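PDB 6FV4: N-acetylglucosamine-6-phosphate deacetylase from Mycobacterium smegmatis, which probably catalyses the metal-dependent deacetylation of N-acetylglucosamine-6-phosphate, releasing acetate and glucosamine-6-phosphate in mycobacterial carbohydrate metabolism. Local coordinates for residues T28-P33 against P338-L343; W35-I38 against V44-G47; A111-L116 against P160-R165. The protein carries 1 engineered substitution. All blocks are in the same frame, centred on the assembly; numbering follows the deposited sequence.

Contact 1. Residues T28-P33 against P338-L343; sequences TELLRP and PRDDAL
NH1 of R32 donates to OD2 of D340 over 2.5 Å, a short bond and nearly straight, with an angle of 169° at the hydrogen. Beside it NH2 of the same arginine reaches OD1 of D340 at 2.9 Å, so the guanidinium meets the carboxylate end-on, one nitrogen to each oxygen. Both acceptors lie close to the plane of the guanidinium, but the two flat groups are twisted by 36°. NH1 meets OD2 on its syn side, somewhat out of the carboxylate plane, and NH2 stands farther above that plane at OD1. The two side chains arrive from opposite directions. R32 sets out stretched and then bends at its third torsion (chi3 -94°), which turns the two terminal nitrogens toward the helix. Its remaining nitrogen, NE, bonds to OG1 of T23, so the guanidinium is held at two places and cannot easily rotate.

L30 supplies the apolar side of the contact. Its CD2 lies 3.7 Å above the centre of the R32 guanidinium, over one face, while its CD1 touches the backbone O of D340 at 4.1 Å. A branched aliphatic group suits this place because it shields the flat ion without competing for its N-H groups. Aspartate fits the first turn of a helix, where a negative charge is probably favoured by the helix dipole. R339 is of like charge but keeps its distance, its NH1 6.6 Å from NH2 of R32, and its own NH2 bonds to the O of H378.

This surface contact ties the short strand 30-31, which pairs with strand 23-25, to the start of helix 339-357. L30 also packs on T23 and L25, and on the helix side L343 rests on L25 and on F328 and V332 of helix 324-334.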
loop_
_atom_site.group_PDB
_atom_site.type_symbol
_atom_site.label_atom_id
_atom_site.label_comp_id
_atom_site.label_asym_id
_atom_site.label_seq_id
_atom_site.Cartn_x
_atom_site.Cartn_y
_atom_site.Cartn_z
ATOM N N THR B 28 -0.909 24.664 2.656
ATOM C CA THR B 28 -1.895 24.350 1.627
ATOM C C THR B 28 -1.507 24.907 0.259
ATOM O O THR B 28 -1.920 24.362 -0.770
ATOM C CB THR B 28 -3.270 24.898 2.010
ATOM O OG1 THR B 28 -3.165 26.306 2.260
ATOM C CG2 THR B 28 -3.797 24.200 3.251
ATOM N N GLU B 29 -0.745 26.001 0.228
ATOM C CA GLU B 29 -0.376 26.666 -1.015
ATOM C C GLU B 29 1.137 26.775 -1.123
ATOM O O GLU B 29 1.852 26.833 -0.118
ATOM C CB GLU B 29 -0.961 28.093 -1.128
ATOM C CG GLU B 29 -2.434 28.247 -0.811
ATOM C CD GLU B 29 -2.794 29.682 -0.400
ATOM O OE1 GLU B 29 -2.338 30.135 0.685
ATOM O OE2 GLU B 29 -3.523 30.356 -1.162
ATOM N N LEU B 30 1.618 26.825 -2.359
ATOM C CA LEU B 30 3.007 27.147 -2.656
ATOM C C LEU B 30 3.023 28.518 -3.320
ATOM O O LEU B 30 2.514 28.679 -4.437
ATOM C CB LEU B 30 3.632 26.085 -3.557
ATOM C CG LEU B 30 5.124 26.247 -3.858
ATOM C CD1 LEU B 30 5.792 24.888 -3.878
ATOM C CD2 LEU B 30 5.362 26.983 -5.177
ATOM N N LEU B 31 3.620 29.493 -2.651
ATOM C CA LEU B 31 3.669 30.870 -3.132
ATOM C C LEU B 31 5.046 31.170 -3.699
ATOM O O LEU B 31 6.063 30.930 -3.038
ATOM C CB LEU B 31 3.344 31.852 -2.010
ATOM C CG LEU B 31 2.095 31.452 -1.236
ATOM C CD1 LEU B 31 1.900 32.402 -0.094
ATOM C CD2 LEU B 31 0.882 31.444 -2.189
ATOM N N ARG B 32 5.073 31.698 -4.922
ATOM C CA ARG B 32 6.316 31.987 -5.618
ATOM C C ARG B 32 6.167 33.273 -6.426
ATOM O O ARG B 32 5.459 33.286 -7.439
ATOM C CB ARG B 32 6.689 30.812 -6.519
ATOM C CG ARG B 32 8.157 30.739 -6.879
ATOM C CD ARG B 32 8.476 29.447 -7.622
ATOM N NE ARG B 32 8.948 28.389 -6.731
ATOM C CZ ARG B 32 8.687 27.099 -6.907
ATOM N NH1 ARG B 32 7.951 26.706 -7.939
ATOM N NH2 ARG B 32 9.164 26.196 -6.060
ATOM N N PRO B 33 6.771 34.386 -5.990
ATOM C CA PRO B 33 7.432 34.508 -4.686
ATOM C C PRO B 33 6.407 34.705 -3.581
ATOM O O PRO B 33 5.224 34.859 -3.862
ATOM C CB PRO B 33 8.323 35.742 -4.851
ATOM C CG PRO B 33 7.632 36.568 -5.879
ATOM C CD PRO B 33 6.900 35.613 -6.798
ATOM N N PRO B 338 7.807 15.250 -8.517
ATOM C CA PRO B 338 8.652 16.390 -8.883
ATOM C C PRO B 338 8.756 17.360 -7.716
ATOM O O PRO B 338 7.904 17.394 -6.826
ATOM C CB PRO B 338 7.920 17.016 -10.073
ATOM C CG PRO B 338 6.503 16.607 -9.889
ATOM C CD PRO B 338 6.547 15.231 -9.282
ATOM N N ARG B 339 9.814 18.175 -7.756
ATOM C CA ARG B 339 10.264 18.907 -6.574
ATOM C C ARG B 339 9.145 19.715 -5.920
ATOM O O ARG B 339 9.002 19.702 -4.690
ATOM C CB ARG B 339 11.439 19.808 -6.960
ATOM C CG ARG B 339 11.838 20.815 -5.919
ATOM C CD ARG B 339 12.214 20.135 -4.624
ATOM N NE ARG B 339 13.657 19.975 -4.463
ATOM C CZ ARG B 339 14.500 20.980 -4.247
ATOM N NH1 ARG B 339 14.049 22.232 -4.179
ATOM N NH2 ARG B 339 15.796 20.732 -4.105
ATOM N N ASP B 340 8.337 20.420 -6.717
ATOM C CA ASP B 340 7.319 21.282 -6.124
ATOM C C ASP B 340 6.219 20.472 -5.461
ATOM O O ASP B 340 5.765 20.817 -4.356
ATOM C CB ASP B 340 6.728 22.216 -7.168
ATOM C CG ASP B 340 7.607 23.415 -7.436
ATOM O OD1 ASP B 340 8.735 23.466 -6.894
ATOM O OD2 ASP B 340 7.165 24.308 -8.195
ATOM N N ASP B 341 5.764 19.409 -6.128
ATOM C CA ASP B 341 4.818 18.502 -5.495
ATOM C C ASP B 341 5.440 17.815 -4.284
ATOM O O ASP B 341 4.730 17.496 -3.322
ATOM C CB ASP B 341 4.335 17.454 -6.496
ATOM C CG ASP B 341 3.607 18.068 -7.691
ATOM O OD1 ASP B 341 2.839 19.040 -7.507
ATOM O OD2 ASP B 341 3.805 17.575 -8.818
ATOM N N ALA B 342 6.753 17.567 -4.323
ATOM C CA ALA B 342 7.413 16.867 -3.226
ATOM C C ALA B 342 7.503 17.749 -1.984
ATOM O O ALA B 342 7.264 17.279 -0.868
ATOM C CB ALA B 342 8.802 16.397 -3.658
ATOM N N LEU B 343 7.872 19.020 -2.163
ATOM C CA LEU B 343 7.882 19.972 -1.061
ATOM C C LEU B 343 6.500 20.114 -0.453
ATOM O O LEU B 343 6.358 20.220 0.770
ATOM C CB LEU B 343 8.383 21.328 -1.550
ATOM C CG LEU B 343 9.873 21.420 -1.861
ATOM C CD1 LEU B 343 10.164 22.763 -2.493
ATOM C CD2 LEU B 343 10.718 21.224 -0.614
#

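Contact 2. Residues W35-I38 against V44-G47; sequences WLEI and VAVG. With CD (cadmium ion), chain I.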
loop_
_atom_site.group_PDB
_atom_site.type_symbol
_atom_site.label_atom_id
_atom_site.label_comp_id
_atom_site.label_asym_id
_atom_site.label_seq_id
_atom_site.Cartn_x
_atom_site.Cartn_y
_atom_site.Cartn_z
ATOM N N TRP B 35 5.436 36.229 0.639
ATOM C CA TRP B 35 5.750 37.188 1.678
ATOM C C TRP B 35 4.859 36.914 2.873
ATOM O O TRP B 35 3.747 36.396 2.730
ATOM C CB TRP B 35 5.597 38.636 1.174
ATOM C CG TRP B 35 4.208 39.032 0.772
ATOM C CD1 TRP B 35 3.701 39.066 -0.495
ATOM C CD2 TRP B 35 3.154 39.468 1.639
ATOM N NE1 TRP B 35 2.399 39.493 -0.469
ATOM C CE2 TRP B 35 2.037 39.750 0.827
ATOM C CE3 TRP B 35 3.047 39.652 3.026
ATOM C CZ2 TRP B 35 0.824 40.194 1.350
ATOM C CZ3 TRP B 35 1.844 40.092 3.546
ATOM C CH2 TRP B 35 0.746 40.363 2.708
ATOM N N LEU B 36 5.375 37.256 4.057
ATOM C CA LEU B 36 4.677 37.080 5.316
ATOM C C LEU B 36 4.891 38.306 6.174
ATOM O O LEU B 36 5.995 38.856 6.233
ATOM C CB LEU B 36 5.176 35.872 6.121
ATOM C CG LEU B 36 5.224 34.461 5.578
ATOM C CD1 LEU B 36 6.610 34.202 5.050
ATOM C CD2 LEU B 36 4.889 33.512 6.723
ATOM N N GLU B 37 3.842 38.693 6.878
ATOM C CA GLU B 37 3.901 39.773 7.845
ATOM C C GLU B 37 3.740 39.203 9.235
ATOM O O GLU B 37 2.767 38.495 9.505
ATOM C CB GLU B 37 2.803 40.785 7.583
ATOM C CG GLU B 37 3.127 42.164 7.969
ATOM C CD GLU B 37 1.893 42.978 7.832
ATOM O OE1 GLU B 37 1.376 43.039 6.698
ATOM O OE2 GLU B 37 1.402 43.502 8.853
ATOM N N ILE B 38 4.675 39.541 10.113
ATOM C CA ILE B 38 4.743 39.002 11.462
ATOM C C ILE B 38 4.529 40.154 12.428
ATOM O O ILE B 38 5.127 41.223 12.264
ATOM C CB ILE B 38 6.100 38.315 11.721
ATOM C CG1 ILE B 38 6.352 37.185 10.714
ATOM C CG2 ILE B 38 6.198 37.827 13.160
ATOM C CD1 ILE B 38 5.271 36.154 10.674
ATOM N N VAL B 44 0.428 37.861 10.692
ATOM C CA VAL B 44 -0.652 38.796 10.363
ATOM C C VAL B 44 -1.242 38.501 8.991
ATOM O O VAL B 44 -2.456 38.338 8.837
ATOM C CB VAL B 44 -0.123 40.243 10.433
ATOM C CG1 VAL B 44 -1.211 41.239 10.002
ATOM C CG2 VAL B 44 0.349 40.538 11.808
ATOM N N ALA B 45 -0.396 38.435 7.969
ATOM C CA ALA B 45 -0.864 38.183 6.616
ATOM C C ALA B 45 0.201 37.417 5.852
ATOM O O ALA B 45 1.392 37.506 6.158
ATOM C CB ALA B 45 -1.200 39.487 5.881
ATOM N N VAL B 46 -0.257 36.649 4.863
ATOM C CA VAL B 46 0.589 35.953 3.901
ATOM C C VAL B 46 0.062 36.285 2.514
ATOM O O VAL B 46 -1.141 36.488 2.327
ATOM C CB VAL B 46 0.590 34.424 4.144
ATOM C CG1 VAL B 46 1.444 33.713 3.141
ATOM C CG2 VAL B 46 1.084 34.114 5.543
ATOM N N GLY B 47 0.962 36.340 1.532
ATOM C CA GLY B 47 0.514 36.566 0.168
ATOM C C GLY B 47 1.560 36.170 -0.847
ATOM O O GLY B 47 2.721 35.925 -0.515
HETATM CD CD CD I . 0.983 45.652 7.607
HETATM O O HOH W 1 1.244 47.347 9.604
#
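The indole of W35 lies flat across the backbone of G47, on the neighbouring antiparallel strand. CA of G47 stands 3.8 Å from the centroid of the five-membered ring, over the face, a CH-pi contact, and the absence of a side chain at G47 leaves room for the ring. With CG lodged between the backbone N and the carbonyl carbon (chi1 64°), the indole folds over the strand of G47, so that its CH2 reaches CB of A45 at 3.8 Å. Beneath the ring, W35 and G47 form a hydrogen-bonded pair, N of each to O of the other.

On the other face of the sheet L36 and V46, a non-hydrogen-bonded pair, run alongside each other, CD2 of L36 4.0 Å from CG2 of V46. E37, on the W35 face, extends its chain to a cadmium ion, which OE2 holds at 2.5 Å and OE1 at 2.8 Å; a water also binds the metal. CG1 of V44 packs obliquely against OE2 of E37 at 3.6 Å.

Opposite E37 the second strand fits in two residues, V44 and A45, the mark of a classic beta bulge in the hairpin of strands 34-39 and 42-48. Away from the catalytic metal site, its W35, V46 and G47 line a pocket holding dithiothreitol, probably from the crystallisation liquor.

Contact 3. Residues A111-L116 against P160-R165; sequences AGPEDL and PGEIGR
E162 projects from the first turn of helix 160-170 toward P113 and L116 of helix 113-129. The bond from CA to CB is directed at that helix, and CG, anti to the backbone N (chi1 179°), carries the chain on almost fully extended, so that the carboxylate spans the gap. CB and CG serve as the spacer. CD of E162 makes the first contact, 4.1 Å from CB of P113. OE2 goes further and rests on the proline, 3.6 Å from both its CA and its CB, while CD2 of L116 comes within 3.8 Å of OE2 as the two side chains pass at a slant.

Helices 113-129 and 160-170 follow strands 104-109 and 134-138, neighbouring parallel strands of the (beta/alpha)8 barrel of the amidohydrolase family. Their first turns meet on the side where strand 134-138 ends in the metal ligand E138, whose side chain is about 9 Å from that of L116.

The polar needs of OE2 are met from elsewhere. R156 forms a salt bridge with it through NH2 and also binds the backbone O of A111 through NH1, so one arginine holds both segments. A water donates to OE2 of E162 at 2.8 Å and to the backbone O of P113 at 2.7 Å, bridging the helices. Proline suits the first turn of its helix, where the backbone N needs no acceptor within the helix. Leucine sets one methyl beside the carboxylate and also packs on P140. At the root of E162, the backbone N bonds to OD2 of D159, and one face of the R165 guanidinium covers that N, off centre toward its rim.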
loop_
_atom_site.group_PDB
_atom_site.type_symbol
_atom_site.label_atom_id
_atom_site.label_comp_id
_atom_site.label_asym_id
_atom_site.label_seq_id
_atom_site.Cartn_x
_atom_site.Cartn_y
_atom_site.Cartn_z
ATOM N N ALA B 111 8.381 2.147 31.431
ATOM C CA ALA B 111 8.995 2.376 32.732
ATOM C C ALA B 111 8.119 1.785 33.826
ATOM O O ALA B 111 6.936 1.498 33.621
ATOM C CB ALA B 111 9.228 3.871 32.996
ATOM N N GLY B 112 8.717 1.620 35.011
ATOM C CA GLY B 112 7.989 1.167 36.176
ATOM C C GLY B 112 6.947 2.178 36.612
ATOM O O GLY B 112 7.016 3.353 36.246
ATOM N N PRO B 113 5.976 1.749 37.428
ATOM C CA PRO B 113 4.851 2.644 37.753
ATOM C C PRO B 113 5.268 3.905 38.489
ATOM O O PRO B 113 4.773 4.994 38.185
ATOM C CB PRO B 113 3.942 1.763 38.625
ATOM C CG PRO B 113 4.421 0.349 38.415
ATOM C CD PRO B 113 5.886 0.468 38.150
ATOM N N GLU B 114 6.180 3.783 39.452
ATOM C CA GLU B 114 6.641 4.945 40.204
ATOM C C GLU B 114 7.547 5.831 39.348
ATOM O O GLU B 114 7.417 7.064 39.360
ATOM C CB GLU B 114 7.351 4.482 41.489
ATOM C CG GLU B 114 8.468 3.412 41.292
ATOM C CD GLU B 114 7.981 2.047 40.743
ATOM O OE1 GLU B 114 6.909 1.562 41.173
ATOM O OE2 GLU B 114 8.667 1.465 39.867
ATOM N N ASP B 115 8.463 5.227 38.590
ATOM C CA ASP B 115 9.284 6.029 37.690
ATOM C C ASP B 115 8.446 6.696 36.603
ATOM O O ASP B 115 8.737 7.833 36.218
ATOM C CB ASP B 115 10.383 5.171 37.076
ATOM C CG ASP B 115 11.562 5.011 38.012
ATOM O OD1 ASP B 115 11.636 5.787 38.995
ATOM O OD2 ASP B 115 12.406 4.118 37.772
ATOM N N LEU B 116 7.381 6.038 36.141
ATOM C CA LEU B 116 6.502 6.655 35.150
ATOM C C LEU B 116 5.876 7.927 35.697
ATOM O O LEU B 116 5.871 8.969 35.028
ATOM C CB LEU B 116 5.420 5.667 34.714
ATOM C CG LEU B 116 4.361 6.130 33.716
ATOM C CD1 LEU B 116 5.029 6.762 32.511
ATOM C CD2 LEU B 116 3.534 4.937 33.274
ATOM N N PRO B 160 -6.728 0.301 34.341
ATOM C CA PRO B 160 -7.337 1.635 34.285
ATOM C C PRO B 160 -6.992 2.513 35.482
ATOM O O PRO B 160 -6.927 3.739 35.333
ATOM C CB PRO B 160 -8.843 1.338 34.190
ATOM C CG PRO B 160 -9.004 -0.096 34.522
ATOM C CD PRO B 160 -7.725 -0.774 34.196
ATOM N N GLY B 161 -6.751 1.924 36.656
ATOM C CA GLY B 161 -6.282 2.711 37.788
ATOM C C GLY B 161 -4.958 3.404 37.515
ATOM O O GLY B 161 -4.822 4.611 37.724
ATOM N N GLU B 162 -3.963 2.655 37.025
ATOM C CA GLU B 162 -2.679 3.288 36.725
ATOM C C GLU B 162 -2.803 4.313 35.600
ATOM O O GLU B 162 -2.112 5.338 35.615
ATOM C CB GLU B 162 -1.618 2.249 36.364
ATOM C CG GLU B 162 -0.303 2.918 36.024
ATOM C CD GLU B 162 0.846 1.965 35.910
ATOM O OE1 GLU B 162 0.613 0.752 36.077
ATOM O OE2 GLU B 162 1.982 2.430 35.651
ATOM N N ILE B 163 -3.682 4.072 34.630
ATOM C CA ILE B 163 -3.862 5.043 33.554
ATOM C C ILE B 163 -4.427 6.349 34.109
ATOM O O ILE B 163 -3.915 7.441 33.829
ATOM C CB ILE B 163 -4.745 4.446 32.438
ATOM C CG1 ILE B 163 -3.983 3.332 31.721
ATOM C CG2 ILE B 163 -5.165 5.518 31.460
ATOM C CD1 ILE B 163 -4.711 2.745 30.519
ATOM N N GLY B 164 -5.465 6.256 34.932
ATOM C CA GLY B 164 -6.000 7.458 35.557
ATOM C C GLY B 164 -4.971 8.190 36.405
ATOM O O GLY B 164 -4.870 9.421 36.351
ATOM N N ARG B 165 -4.171 7.442 37.173
ATOM C CA ARG B 165 -3.134 8.058 38.000
ATOM C C ARG B 165 -2.080 8.757 37.152
ATOM O O ARG B 165 -1.621 9.855 37.496
ATOM C CB ARG B 165 -2.481 7.001 38.883
ATOM C CG ARG B 165 -3.403 6.454 39.961
ATOM C CD ARG B 165 -2.616 5.635 40.942
ATOM N NE ARG B 165 -2.076 4.413 40.354
ATOM C CZ ARG B 165 -2.699 3.240 40.377
ATOM N NH1 ARG B 165 -3.893 3.139 40.943
ATOM N NH2 ARG B 165 -2.137 2.174 39.821
HETATM O O HOH W 2 2.287 4.676 37.298
#

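How the contacts relate
Contacts 1 and 2 are neighbours, their centres about 17 Å apart. They touch directly, CD1 of L31 lying 3.5 Å from CG1 of V46. Strand 34-39 follows strand 30-31 after two residues, so the hairpin of contact 2 lies within the long loop that contact 1 closes between residues 33 and 338. Contact 3 falls inside the same loop, after contact 2, but on the opposite side of the chain's centre, its centre about 45 Å from either of the others. Contact 1 thus joins the short strand 30-31 near the N-terminus to helix 339-357, contact 2 pairs two strands at one end of a small four-stranded sheet, and contact 3 belongs to the barrel that carries the metal site.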